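Local coordinates for protein Emp47p (form2) (Saccharomyces cerevisiae, PDB 2A6Z) that probably acts as a calcium-independent lectin-like cargo receptor that takes part in glycoprotein secretion and is required for a partner receptor to leave the endoplasmic reticulum, at residues K48-L53 / L98-V103; D61-E66 / V161-E166; L111-G116 / K137-S142. One frame throughout, in Å; residues are numbered along the deposited sequence.

Contact 1 (K48-L53 / L98-V103); sequences KGSLWL and LYNGPV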
ATOM      1  N   LYS A  48     -13.183   7.045  -3.205  1.00  8.87           N
ATOM      2  CA  LYS A  48     -11.790   6.837  -3.531  1.00  8.47           C
ATOM      3  C   LYS A  48     -10.949   7.803  -2.710  1.00  9.58           C
ATOM      4  O   LYS A  48     -11.340   8.923  -2.461  1.00 10.25           O
ATOM      5  CB  LYS A  48     -11.460   7.024  -5.018  1.00  9.29           C
ATOM      6  CG  LYS A  48     -12.131   5.984  -5.907  1.00 10.05           C
ATOM      7  CD  LYS A  48     -11.888   6.181  -7.388  1.00 10.18           C
ATOM      8  CE  LYS A  48     -12.282   4.943  -8.172  1.00 11.14           C
ATOM      9  NZ  LYS A  48     -12.383   5.186  -9.639  1.00 12.87           N
ATOM     10  N   GLY A  49      -9.749   7.333  -2.337  1.00  9.25           N
ATOM     11  CA  GLY A  49      -8.857   8.180  -1.537  1.00  9.61           C
ATOM     12  C   GLY A  49      -7.423   7.774  -1.819  1.00  7.36           C
ATOM     13  O   GLY A  49      -7.125   6.603  -2.117  1.00  8.42           O
ATOM     14  N   SER A  50      -6.499   8.744  -1.684  1.00  8.92           N
ATOM     15  CA  SER A  50      -5.073   8.499  -1.817  1.00  7.96           C
ATOM     16  C   SER A  50      -4.302   9.219  -0.730  1.00  7.79           C
ATOM     17  O   SER A  50      -4.738  10.238  -0.187  1.00  8.49           O
ATOM     18  CB  SER A  50      -4.546   8.881  -3.196  1.00  9.21           C
ATOM     19  OG  SER A  50      -4.713  10.268  -3.398  1.00 10.38           O
ATOM     20  N   LEU A  51      -3.116   8.704  -0.467  1.00  7.26           N
ATOM     21  CA  LEU A  51      -2.234   9.257   0.570  1.00  7.46           C
ATOM     22  C   LEU A  51      -0.804   8.973   0.126  1.00  7.29           C
ATOM     23  O   LEU A  51      -0.418   7.779   0.116  1.00  7.38           O
ATOM     24  CB  LEU A  51      -2.559   8.642   1.896  1.00  7.83           C
ATOM     25  CG  LEU A  51      -1.627   9.026   3.065  1.00  8.74           C
ATOM     26  CD1 LEU A  51      -1.719  10.512   3.378  1.00 10.16           C
ATOM     27  CD2 LEU A  51      -1.940   8.169   4.277  1.00  8.64           C
ATOM     28  N   TRP A  52      -0.040   9.973  -0.294  1.00  7.76           N
ATOM     29  CA  TRP A  52       1.280   9.801  -0.823  1.00  7.65           C
ATOM     30  C   TRP A  52       2.266  10.729  -0.141  1.00  7.60           C
ATOM     31  O   TRP A  52       1.930  11.868   0.229  1.00  8.55           O
ATOM     32  CB  TRP A  52       1.329  10.137  -2.287  1.00  8.68           C
ATOM     33  CG  TRP A  52       0.576   9.237  -3.245  1.00  8.47           C
ATOM     34  CD1 TRP A  52      -0.742   9.349  -3.601  1.00  8.43           C
ATOM     35  CD2 TRP A  52       1.108   8.111  -3.982  1.00  7.61           C
ATOM     36  NE1 TRP A  52      -1.071   8.345  -4.512  1.00  8.77           N
ATOM     37  CE2 TRP A  52       0.045   7.592  -4.767  1.00  7.65           C
ATOM     38  CE3 TRP A  52       2.398   7.525  -4.063  1.00  7.93           C
ATOM     39  CZ2 TRP A  52       0.227   6.494  -5.601  1.00  7.70           C
ATOM     40  CZ3 TRP A  52       2.555   6.426  -4.908  1.00  8.21           C
ATOM     41  CH2 TRP A  52       1.470   5.930  -5.657  1.00  8.50           C
ATOM     42  N   LEU A  53       3.520  10.305  -0.057  1.00  7.45           N
ATOM     43  CA  LEU A  53       4.595  11.200   0.374  1.00  7.38           C
ATOM     44  C   LEU A  53       4.795  12.286  -0.687  1.00  8.27           C
ATOM     45  O   LEU A  53       4.792  12.025  -1.888  1.00  8.41           O
ATOM     46  CB  LEU A  53       5.888  10.406   0.622  1.00  8.12           C
ATOM     47  CG  LEU A  53       5.837   9.732   2.017  1.00  8.18           C
ATOM     48  CD1 LEU A  53       6.638   8.443   2.055  1.00  9.78           C
ATOM     49  CD2 LEU A  53       6.321  10.694   3.095  1.00  8.96           C
ATOM     50  N   LEU A  98      -6.105   2.425 -11.391  1.00  8.13           N
ATOM     51  CA  LEU A  98      -5.930   1.096 -10.783  1.00  7.92           C
ATOM     52  C   LEU A  98      -6.026   1.252  -9.269  1.00  7.53           C
ATOM     53  O   LEU A  98      -5.097   1.720  -8.622  1.00  7.76           O
ATOM     54  CB  LEU A  98      -4.555   0.552 -11.209  1.00  8.24           C
ATOM     55  CG  LEU A  98      -4.184  -0.833 -10.610  1.00  8.40           C
ATOM     56  CD1 LEU A  98      -5.251  -1.870 -10.959  1.00  9.25           C
ATOM     57  CD2 LEU A  98      -2.812  -1.209 -11.119  1.00  9.09           C
ATOM     58  N   TYR A  99      -7.223   0.933  -8.717  1.00  7.34           N
ATOM     59  CA  TYR A  99      -7.474   1.148  -7.286  1.00  7.74           C
ATOM     60  C   TYR A  99      -7.091   2.560  -6.888  1.00  7.34           C
ATOM     61  O   TYR A  99      -6.550   2.834  -5.783  1.00  8.18           O
ATOM     62  CB  TYR A  99      -6.731   0.098  -6.349  1.00  7.97           C
ATOM     63  CG  TYR A  99      -7.236  -1.290  -6.694  1.00  6.96           C
ATOM     64  CD1 TYR A  99      -8.380  -1.788  -6.092  1.00  7.44           C
ATOM     65  CD2 TYR A  99      -6.642  -2.062  -7.679  1.00  7.62           C
ATOM     66  CE1 TYR A  99      -8.881  -3.031  -6.413  1.00  7.20           C
ATOM     67  CE2 TYR A  99      -7.144  -3.304  -8.022  1.00  7.74           C
ATOM     68  CZ  TYR A  99      -8.283  -3.770  -7.379  1.00  7.30           C
ATOM     69  OH  TYR A  99      -8.748  -5.026  -7.761  1.00  8.49           O
ATOM     70  N   ASN A 100      -7.463   3.540  -7.719  1.00  8.01           N
ATOM     71  CA  ASN A 100      -7.189   4.967  -7.473  1.00  8.16           C
ATOM     72  C   ASN A 100      -5.709   5.304  -7.401  1.00  7.45           C
ATOM     73  O   ASN A 100      -5.353   6.325  -6.838  1.00  8.41           O
ATOM     74  CB  ASN A 100      -7.969   5.441  -6.237  1.00  8.06           C
ATOM     75  CG  ASN A 100      -7.959   6.987  -6.151  1.00  8.86           C
ATOM     76  OD1 ASN A 100      -8.246   7.658  -7.171  1.00  9.56           O
ATOM     77  ND2 ASN A 100      -7.664   7.514  -4.993  1.00  9.20           N
ATOM     78  N   GLY A 101      -4.899   4.483  -8.050  1.00  8.61           N
ATOM     79  CA  GLY A 101      -3.496   4.683  -8.272  1.00  7.74           C
ATOM     80  C   GLY A 101      -3.129   4.355  -9.719  1.00  7.39           C
ATOM     81  O   GLY A 101      -4.017   4.177 -10.553  1.00  8.86           O
ATOM     82  N   PRO A 102      -1.842   4.366 -10.035  1.00  7.46           N
ATOM     83  CA  PRO A 102      -1.432   4.353 -11.445  1.00  7.75           C
ATOM     84  C   PRO A 102      -1.483   2.985 -12.091  1.00  8.41           C
ATOM     85  O   PRO A 102      -0.845   2.053 -11.654  1.00  9.42           O
ATOM     86  CB  PRO A 102       0.003   4.897 -11.383  1.00  9.14           C
ATOM     87  CG  PRO A 102       0.466   4.455  -9.991  1.00  8.15           C
ATOM     88  CD  PRO A 102      -0.728   4.642  -9.121  1.00  7.42           C
ATOM     89  N   VAL A 103      -2.196   2.886 -13.233  1.00  8.36           N
ATOM     90  CA  VAL A 103      -2.302   1.613 -13.964  1.00  8.48           C
ATOM     91  C   VAL A 103      -1.110   1.286 -14.813  1.00  9.06           C
ATOM     92  O   VAL A 103      -0.875   0.126 -15.160  1.00 10.16           O
ATOM     93  CB  VAL A 103      -3.620   1.632 -14.809  1.00  9.71           C
ATOM     94  CG1 VAL A 103      -3.511   2.540 -16.028  1.00 10.89           C
ATOM     95  CG2 VAL A 103      -4.032   0.226 -15.262  1.00 10.60           C
TER
HETATM   96  O   HOH W   1      -9.482   3.332  -9.831  1.00 13.54           O
HETATM   97  O   HOH W   2      -3.331   8.204  -6.336  1.00  8.84           O
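Asn100 reaches from a tight turn onto strand 48-53 and touches Gly49 and Lys48 with its amide. Its ND2 donates to the backbone O of Gly49 at 3.1 Å, with an N-H...O angle of 152°. The acceptor lies almost in the plane of the asparagine amide, yet the donor stands above the glycine carbonyl plane, well away from the usual lone-pair directions. The amide thus meets the Gly49 carbonyl end-on, its ND2 standing over the C=O group. Lys48 runs obliquely past the same group: its CB sits 3.7 Å from Asn100 CG and its CD 3.9 Å from Asn100 OD1, while the extended chain carries the ammonium outward, where it bonds only weakly to a water that accepts firmly from Asn100 N. With CG anti to the backbone N (chi1 -167°), the Asn100 amide is directed at the strand. A second bond from ND2 to Glu30 OE1, an acceptor that also bonds Ser50 OG, fixes its rotation and ties it to strand 26-30.

Farther along, Trp52 CZ2 meets Pro102 CD at 4.1 Å, the proline carbon lying at the edge of the indole near its plane. The indole NE1 is satisfied by a water 2.9 Å away, which in turn donates to Asn100 O, so a polar bridge runs beside the apolar touch. Trp85 stacks on Trp52 and also packs against Pro102.

Behind these groups, Leu98 to Gly101 form a type I' beta turn closed by Gly101 N to Leu98 O at 2.8 Å. Asparagine tolerates the left-handed backbone that Asn100 adopts here. The turn belongs to the long loop between strands 81-88 and 108-113, folded over one sheet of a legume-lectin-like beta sandwich.

Contact 2 (D61-E66 / V161-E166); sequences DSFTME and VTYDLE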
ATOM      1  N   ASP A  61      19.873   1.837  -1.088  1.00  8.61           N
ATOM      2  CA  ASP A  61      20.247   0.861  -0.076  1.00  9.01           C
ATOM      3  C   ASP A  61      18.952   0.222   0.485  1.00  7.07           C
ATOM      4  O   ASP A  61      17.854   0.671   0.168  1.00  7.55           O
ATOM      5  CB  ASP A  61      21.010   1.550   1.076  1.00 16.88           C
ATOM      6  CG  ASP A  61      22.383   2.096   0.745  1.00 19.52           C
ATOM      7  OD1 ASP A  61      22.588   3.317   0.550  1.00 24.50           O
ATOM      8  OD2 ASP A  61      23.259   1.218   0.647  1.00 24.60           O
ATOM      9  N   SER A  62      19.155  -0.791   1.297  1.00  6.88           N
ATOM     10  CA  SER A  62      18.036  -1.566   1.847  1.00  6.51           C
ATOM     11  C   SER A  62      17.079  -0.686   2.617  1.00  7.00           C
ATOM     12  O   SER A  62      17.441   0.339   3.218  1.00  7.98           O
ATOM     13  CB  SER A  62      18.619  -2.632   2.770  1.00  7.09           C
ATOM     14  OG  SER A  62      19.513  -3.432   2.023  1.00  7.47           O
ATOM     15  N   PHE A  63      15.797  -1.146   2.677  1.00  6.74           N
ATOM     16  CA  PHE A  63      14.796  -0.362   3.401  1.00  6.54           C
ATOM     17  C   PHE A  63      13.665  -1.292   3.838  1.00  6.34           C
ATOM     18  O   PHE A  63      13.500  -2.387   3.370  1.00  6.92           O
ATOM     19  CB  PHE A  63      14.238   0.785   2.504  1.00  8.65           C
ATOM     20  CG  PHE A  63      13.397   0.329   1.345  1.00  8.71           C
ATOM     21  CD1 PHE A  63      12.006   0.224   1.479  1.00 14.00           C
ATOM     22  CD2 PHE A  63      13.975  -0.000   0.147  1.00  8.21           C
ATOM     23  CE1 PHE A  63      11.251  -0.220   0.440  1.00 15.93           C
ATOM     24  CE2 PHE A  63      13.205  -0.462  -0.929  1.00  8.64           C
ATOM     25  CZ  PHE A  63      11.839  -0.594  -0.775  1.00 10.83           C
ATOM     26  N   THR A  64      12.849  -0.698   4.741  1.00  6.99           N
ATOM     27  CA  THR A  64      11.653  -1.330   5.258  1.00  8.05           C
ATOM     28  C   THR A  64      10.520  -0.293   5.203  1.00  7.06           C
ATOM     29  O   THR A  64      10.723   0.888   5.572  1.00  8.21           O
ATOM     30  CB  THR A  64      11.825  -1.710   6.712  1.00  8.21           C
ATOM     31  OG1 THR A  64      12.921  -2.616   6.834  1.00  8.96           O
ATOM     32  CG2 THR A  64      10.610  -2.393   7.302  1.00  9.80           C
ATOM     33  N   MET A  65       9.327  -0.726   4.799  1.00  8.14           N
ATOM     34  CA  MET A  65       8.106   0.048   4.904  1.00  8.23           C
ATOM     35  C   MET A  65       7.100  -0.760   5.715  1.00  7.08           C
ATOM     36  O   MET A  65       6.782  -1.898   5.319  1.00  8.60           O
ATOM     37  CB  MET A  65       7.537   0.327   3.549  1.00 12.83           C
ATOM     38  CG  MET A  65       8.272   1.068   2.470  0.53  8.27           C
ATOM     39  SD  MET A  65       7.706   1.217   0.749  0.53  9.36           S
ATOM     40  CE  MET A  65       7.590  -0.521   0.310  0.53 11.43           C
ATOM     41  N   GLU A  66       6.552  -0.196   6.796  1.00  7.13           N
ATOM     42  CA  GLU A  66       5.531  -0.861   7.601  1.00  7.02           C
ATOM     43  C   GLU A  66       4.275  -0.036   7.560  1.00  6.52           C
ATOM     44  O   GLU A  66       4.253   1.119   8.046  1.00  7.87           O
ATOM     45  CB  GLU A  66       5.994  -1.028   9.041  1.00  7.88           C
ATOM     46  CG  GLU A  66       7.196  -1.909   9.214  1.00  9.96           C
ATOM     47  CD  GLU A  66       7.739  -2.100  10.574  1.00  9.17           C
ATOM     48  OE1 GLU A  66       7.206  -1.481  11.531  1.00 13.55           O
ATOM     49  OE2 GLU A  66       8.696  -2.879  10.735  1.00 11.68           O
ATOM     50  N   VAL A 161       7.146  -4.553   4.616  1.00  5.19           N
ATOM     51  CA  VAL A 161       7.823  -4.786   3.345  1.00  5.56           C
ATOM     52  C   VAL A 161       9.292  -4.508   3.552  1.00  5.75           C
ATOM     53  O   VAL A 161       9.672  -3.421   4.013  1.00  7.04           O
ATOM     54  CB  VAL A 161       7.295  -3.829   2.245  1.00  6.67           C
ATOM     55  CG1 VAL A 161       7.892  -4.215   0.892  1.00  8.18           C
ATOM     56  CG2 VAL A 161       5.788  -3.822   2.243  1.00  7.37           C
ATOM     57  N   THR A 162      10.152  -5.485   3.223  1.00  5.69           N
ATOM     58  CA  THR A 162      11.580  -5.295   3.345  1.00  5.85           C
ATOM     59  C   THR A 162      12.236  -5.607   2.021  1.00  5.41           C
ATOM     60  O   THR A 162      11.847  -6.504   1.290  1.00  5.99           O
ATOM     61  CB  THR A 162      12.194  -6.193   4.453  1.00  6.41           C
ATOM     62  OG1 THR A 162      11.801  -7.553   4.269  1.00  6.56           O
ATOM     63  CG2 THR A 162      11.769  -5.723   5.846  1.00  7.20           C
ATOM     64  N   TYR A 163      13.290  -4.813   1.713  1.00  5.75           N
ATOM     65  CA  TYR A 163      14.074  -5.023   0.513  1.00  5.64           C
ATOM     66  C   TYR A 163      15.559  -4.977   0.935  1.00  5.52           C
ATOM     67  O   TYR A 163      16.034  -3.930   1.398  1.00  6.47           O
ATOM     68  CB  TYR A 163      13.770  -3.957  -0.551  1.00  6.32           C
ATOM     69  CG  TYR A 163      14.494  -4.224  -1.852  1.00  6.13           C
ATOM     70  CD1 TYR A 163      14.274  -5.390  -2.592  1.00  7.37           C
ATOM     71  CD2 TYR A 163      15.411  -3.309  -2.367  1.00  6.63           C
ATOM     72  CE1 TYR A 163      14.924  -5.661  -3.781  1.00  7.39           C
ATOM     73  CE2 TYR A 163      16.051  -3.569  -3.565  1.00  6.85           C
ATOM     74  CZ  TYR A 163      15.844  -4.726  -4.267  1.00  6.86           C
ATOM     75  OH  TYR A 163      16.438  -4.995  -5.471  1.00  8.31           O
ATOM     76  N   ASP A 164      16.197  -6.132   0.844  1.00  6.03           N
ATOM     77  CA  ASP A 164      17.488  -6.341   1.472  1.00  6.64           C
ATOM     78  C   ASP A 164      18.576  -6.589   0.442  1.00  6.32           C
ATOM     79  O   ASP A 164      18.763  -7.712  -0.071  1.00  7.03           O
ATOM     80  CB  ASP A 164      17.411  -7.539   2.456  1.00  7.86           C
ATOM     81  CG  ASP A 164      18.652  -7.621   3.352  1.00  8.69           C
ATOM     82  OD1 ASP A 164      19.604  -6.840   3.129  1.00 11.56           O
ATOM     83  OD2 ASP A 164      18.627  -8.463   4.254  1.00 10.92           O
ATOM     84  N   LEU A 165      19.332  -5.524   0.130  1.00  6.62           N
ATOM     85  CA  LEU A 165      20.445  -5.639  -0.790  1.00  7.64           C
ATOM     86  C   LEU A 165      21.592  -6.437  -0.199  1.00  8.61           C
ATOM     87  O   LEU A 165      22.437  -6.860  -0.979  1.00 11.48           O
ATOM     88  CB  LEU A 165      21.015  -4.233  -1.138  1.00  7.42           C
ATOM     89  CG  LEU A 165      20.233  -3.375  -2.133  1.00  8.32           C
ATOM     90  CD1 LEU A 165      20.003  -4.102  -3.486  1.00 10.90           C
ATOM     91  CD2 LEU A 165      18.946  -2.881  -1.557  1.00  9.02           C
ATOM     92  N   GLU A 166      21.579  -6.631   1.116  1.00  8.81           N
ATOM     93  CA  GLU A 166      22.635  -7.401   1.785  1.00 11.39           C
ATOM     94  C   GLU A 166      22.195  -8.868   1.951  1.00 13.54           C
ATOM     95  O   GLU A 166      22.910  -9.625   2.643  1.00 18.32           O
ATOM     96  CB  GLU A 166      22.915  -6.793   3.168  1.00 11.82           C
ATOM     97  CG  GLU A 166      23.656  -5.481   3.110  1.00 10.74           C
ATOM     98  CD  GLU A 166      22.782  -4.316   2.654  1.00 10.01           C
ATOM     99  OE1 GLU A 166      21.722  -4.087   3.314  1.00 11.32           O
ATOM    100  OE2 GLU A 166      23.173  -3.590   1.703  1.00 12.00           O
TER
HETATM  101  O   HOH W   3      22.008  -1.377   1.161  1.00 14.99           O
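Strands 63-66 and 161-164 run antiparallel, their axes 4.7 Å apart and their directions 175° from one another, with Phe63-Tyr163 and Met65-Val161 as hydrogen-bonded pairs flanking the non-hydrogen-bonded pair Thr64-Thr162. The straightest backbone bond, Val161 N to Met65 O, is 2.8 Å long with an angle of 174° at the hydrogen.

On one face Phe63 CE2 rests 3.6 Å from Tyr163 CB, and the two side chains cross obliquely; the tyrosine leads its hydroxyl away to Phe188 N. Beside them Met65, in one of its two conformers, places CE 3.8 Å from Val161 CG1. Phe86, Phe57 and Phe218 gather round Phe63, so large apolar groups suit this inward face. On the other, Thr64 and Thr162 lie side by side, the CG2 methyl of Thr162 packing beside Thr64 OG1, which hydrogen-bonds to Gly221 O; beta-branched residues favour such extended backbone.

Beyond the paired strands, Ser62 OG both accepts from Leu165 N at 2.8 Å and donates to Glu166 OE1 at 2.6 Å, meeting that oxygen from above the carboxylate plane. A small hydroxyl that can do both is well suited here. Asp164 OD1 takes the N-H of Glu166 in an Asx turn, shaping the chain as strand 153-164 ends. This is neighbouring-strand pairing inside one antiparallel sheet of the legume-type lectin beta sandwich.

Contact 3 (L111-G116 / K137-S142); sequences LVDNNG and KIYDQS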
ATOM      1  N   LEU A 111      -1.513  -5.384  -3.443  1.00  5.41           N
ATOM      2  CA  LEU A 111      -2.972  -5.254  -3.466  1.00  5.64           C
ATOM      3  C   LEU A 111      -3.588  -6.139  -2.387  1.00  5.07           C
ATOM      4  O   LEU A 111      -3.325  -7.361  -2.375  1.00  5.52           O
ATOM      5  CB  LEU A 111      -3.521  -5.687  -4.829  1.00  6.56           C
ATOM      6  CG  LEU A 111      -5.058  -5.724  -4.935  1.00  6.47           C
ATOM      7  CD1 LEU A 111      -5.673  -4.342  -4.762  1.00  6.99           C
ATOM      8  CD2 LEU A 111      -5.437  -6.302  -6.303  1.00  8.28           C
ATOM      9  N   VAL A 112      -4.407  -5.559  -1.522  1.00  5.31           N
ATOM     10  CA  VAL A 112      -5.236  -6.308  -0.599  1.00  5.38           C
ATOM     11  C   VAL A 112      -6.674  -6.185  -1.097  1.00  5.08           C
ATOM     12  O   VAL A 112      -7.231  -5.097  -1.227  1.00  5.83           O
ATOM     13  CB  VAL A 112      -5.076  -5.808   0.850  1.00  6.21           C
ATOM     14  CG1 VAL A 112      -6.074  -6.498   1.753  1.00  6.81           C
ATOM     15  CG2 VAL A 112      -3.642  -6.000   1.323  1.00  6.74           C
ATOM     16  N   ASP A 113      -7.268  -7.342  -1.417  1.00  5.46           N
ATOM     17  CA  ASP A 113      -8.645  -7.357  -1.943  1.00  5.55           C
ATOM     18  C   ASP A 113      -9.191  -8.745  -1.790  1.00  5.38           C
ATOM     19  O   ASP A 113      -8.525  -9.689  -1.317  1.00  5.47           O
ATOM     20  CB  ASP A 113      -8.757  -6.814  -3.371  1.00  6.06           C
ATOM     21  CG  ASP A 113      -8.631  -7.906  -4.428  1.00  5.72           C
ATOM     22  OD1 ASP A 113      -7.656  -8.688  -4.365  1.00  6.39           O
ATOM     23  OD2 ASP A 113      -9.556  -7.999  -5.282  1.00  6.65           O
ATOM     24  N   ASN A 114     -10.470  -8.922  -2.201  1.00  5.57           N
ATOM     25  CA  ASN A 114     -11.107 -10.218  -2.014  1.00  6.06           C
ATOM     26  C   ASN A 114     -11.866 -10.666  -3.271  1.00  5.99           C
ATOM     27  O   ASN A 114     -12.659 -11.610  -3.175  1.00  7.00           O
ATOM     28  CB  ASN A 114     -11.991 -10.251  -0.783  1.00  6.68           C
ATOM     29  CG  ASN A 114     -13.275  -9.459  -0.902  1.00  7.33           C
ATOM     30  OD1 ASN A 114     -13.614  -8.977  -1.967  1.00  6.62           O
ATOM     31  ND2 ASN A 114     -13.947  -9.315   0.235  1.00 11.37           N
ATOM     32  N   ASN A 115     -11.677  -9.991  -4.399  1.00  5.90           N
ATOM     33  CA  ASN A 115     -12.452 -10.287  -5.611  1.00  6.78           C
ATOM     34  C   ASN A 115     -11.833 -11.350  -6.505  1.00  6.06           C
ATOM     35  O   ASN A 115     -12.437 -11.647  -7.543  1.00  7.53           O
ATOM     36  CB  ASN A 115     -12.667  -8.984  -6.401  1.00  7.54           C
ATOM     37  CG  ASN A 115     -13.965  -9.027  -7.222  1.00  8.56           C
ATOM     38  OD1 ASN A 115     -14.965  -9.623  -6.819  1.00  9.45           O
ATOM     39  ND2 ASN A 115     -13.917  -8.363  -8.342  1.00 11.91           N
ATOM     40  N   GLY A 116     -10.670 -11.883  -6.143  1.00  6.26           N
ATOM     41  CA  GLY A 116     -10.016 -12.877  -6.948  1.00  6.43           C
ATOM     42  C   GLY A 116     -10.423 -14.296  -6.533  1.00  5.81           C
ATOM     43  O   GLY A 116     -11.217 -14.512  -5.630  1.00  6.72           O
ATOM     44  N   LYS A 137      -6.548  -9.539 -15.883  1.00 14.48           N
ATOM     45  CA  LYS A 137      -5.619 -10.621 -15.634  1.00 12.86           C
ATOM     46  C   LYS A 137      -4.845 -10.474 -14.310  1.00 10.88           C
ATOM     47  O   LYS A 137      -3.875 -11.195 -14.085  1.00 10.83           O
ATOM     48  CB  LYS A 137      -4.636 -10.759 -16.798  1.00 14.45           C
ATOM     49  CG  LYS A 137      -5.397 -11.024 -18.123  1.00 19.08           C
ATOM     50  CD  LYS A 137      -4.370 -11.183 -19.249  1.00 22.53           C
ATOM     51  CE  LYS A 137      -4.906 -11.493 -20.625  1.00 23.33           C
ATOM     52  NZ  LYS A 137      -6.025 -12.437 -20.683  1.00 28.12           N
ATOM     53  N   ILE A 138      -5.272  -9.502 -13.477  1.00 10.53           N
ATOM     54  CA  ILE A 138      -4.421  -9.174 -12.320  1.00  9.76           C
ATOM     55  C   ILE A 138      -4.162 -10.383 -11.427  1.00  8.18           C
ATOM     56  O   ILE A 138      -3.033 -10.527 -10.957  1.00  8.57           O
ATOM     57  CB  ILE A 138      -5.078  -8.005 -11.571  1.00 10.16           C
ATOM     58  CG1 ILE A 138      -4.105  -7.358 -10.577  1.00 14.45           C
ATOM     59  CG2 ILE A 138      -6.439  -8.326 -10.936  1.00 14.72           C
ATOM     60  CD1 ILE A 138      -4.576  -5.955 -10.169  1.00 13.75           C
ATOM     61  N   TYR A 139      -5.170 -11.234 -11.203  1.00  8.28           N
ATOM     62  CA  TYR A 139      -4.935 -12.330 -10.257  1.00  8.25           C
ATOM     63  C   TYR A 139      -3.970 -13.378 -10.819  1.00  8.90           C
ATOM     64  O   TYR A 139      -3.121 -13.921 -10.100  1.00 11.27           O
ATOM     65  CB  TYR A 139      -6.279 -12.976  -9.816  1.00  7.81           C
ATOM     66  CG  TYR A 139      -7.182 -11.884  -9.238  1.00  7.86           C
ATOM     67  CD1 TYR A 139      -6.827 -11.194  -8.065  1.00  7.00           C
ATOM     68  CD2 TYR A 139      -8.365 -11.494  -9.888  1.00  8.86           C
ATOM     69  CE1 TYR A 139      -7.627 -10.197  -7.542  1.00  7.15           C
ATOM     70  CE2 TYR A 139      -9.144 -10.490  -9.371  1.00  8.77           C
ATOM     71  CZ  TYR A 139      -8.769  -9.840  -8.209  1.00  7.56           C
ATOM     72  OH  TYR A 139      -9.585  -8.840  -7.735  1.00  8.03           O
ATOM     73  N   ASP A 140      -4.078 -13.620 -12.117  1.00  8.50           N
ATOM     74  CA  ASP A 140      -3.120 -14.568 -12.736  1.00  8.88           C
ATOM     75  C   ASP A 140      -1.732 -13.973 -12.820  1.00 10.22           C
ATOM     76  O   ASP A 140      -0.727 -14.742 -12.855  1.00 12.70           O
ATOM     77  CB  ASP A 140      -3.611 -14.930 -14.109  1.00  9.88           C
ATOM     78  CG  ASP A 140      -3.530 -16.368 -14.432  0.51  6.33           C
ATOM     79  OD1 ASP A 140      -4.120 -16.863 -15.392  0.51  6.95           O
ATOM     80  OD2 ASP A 140      -2.673 -16.953 -13.737  0.51  6.81           O
ATOM     81  N   GLN A 141      -1.636 -12.643 -12.840  1.00  7.96           N
ATOM     82  CA  GLN A 141      -0.348 -11.958 -13.040  1.00  8.84           C
ATOM     83  C   GLN A 141       0.342 -11.624 -11.727  1.00  8.25           C
ATOM     84  O   GLN A 141       1.492 -11.189 -11.782  1.00 10.09           O
ATOM     85  CB  GLN A 141      -0.532 -10.689 -13.909  1.00 11.55           C
ATOM     86  CG  GLN A 141      -0.962 -11.146 -15.323  1.00 14.91           C
ATOM     87  CD  GLN A 141      -0.917 -10.257 -16.494  0.63 14.42           C
ATOM     88  OE1 GLN A 141      -1.011  -9.078 -16.195  0.63 18.09           O
ATOM     89  NE2 GLN A 141      -0.810 -10.799 -17.717  0.63 15.98           N
ATOM     90  N   SER A 142      -0.262 -11.884 -10.556  1.00  7.90           N
ATOM     91  CA  SER A 142       0.487 -11.678  -9.288  1.00  7.64           C
ATOM     92  C   SER A 142       1.774 -12.468  -9.345  1.00  8.78           C
ATOM     93  O   SER A 142       1.756 -13.655  -9.712  1.00  9.68           O
ATOM     94  CB  SER A 142      -0.353 -12.191  -8.129  1.00  7.83           C
ATOM     95  OG  SER A 142      -1.656 -11.649  -8.135  1.00  7.21           O
TER
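Tyr139 extends from the short, weakly bonded helical turn at about 138-141 to the loop that follows strand 108-113, and its ring lies flat under Gly116. With CG anti to the carbonyl carbon (chi1 -56°), the bond from CB swings the ring off the helical turn toward Gly116, and Tyr139 CG comes 3.8 Å from Gly116 CA. The ring atoms CD1 and CD2 continue beneath the same carbon. Gly116 CA stands 3.4 Å from the ring centroid and only 7° off the ring normal, a CH-pi contact over the centre of the face. Glycine fits because any beta carbon here would point into the ring. The opposite face is covered from its own helical turn by Ile138 CG2.

Toward the tip, CE1 passes 3.5 Å from Asp113 OD1, and CZ lies 3.5 Å from Gly116 N. Tyr139 OH then donates to Asp113 OD2 at 2.6 Å, on the syn side but somewhat out of the carboxylate plane; carboxylate and ring are themselves nearly coplanar, only 5° apart.

The same Asp113 OD2 accepts from Asn115 N, which approaches from well above the carboxylate plane. Two donors thus grip one oxygen, and this second bond forms an Asx turn, which probably steadies the carboxylate for the tyrosine. Leu111 CD2 meets Ile138 CD1 at 4.0 Å, two buried branched side chains touching by their end methyls. Gln125 NE2 bonds Ile138 O, fastening the helical turn to strand 121-128. Bonded to the carboxylate of an Asx turn and packed under a glycine, the tyrosine ties this turn to the loop margin of a legume-lectin-like sandwich.

How the contacts relate
After three short strands the chain enters strand 48-58, and contact 1 closes its loop when residues 98-103 fold back on 48-53. Contact 2 opens inside that loop, at 61-66, but closes only at 161-166, so contacts 1 and 2 cross. Contact 3 opens after contact 1 has closed and lies wholly nested within the loop of contact 2. Contacts 1 and 3 serve the same sheet and touch: Tyr99 CE2 lies 3.7 Å from Leu111 CD1, joining the long loop to strand 108-113. Contact 2 belongs to the other sheet, its centre about 22 Å from that of contact 1, so the three together span both layers of the sandwich.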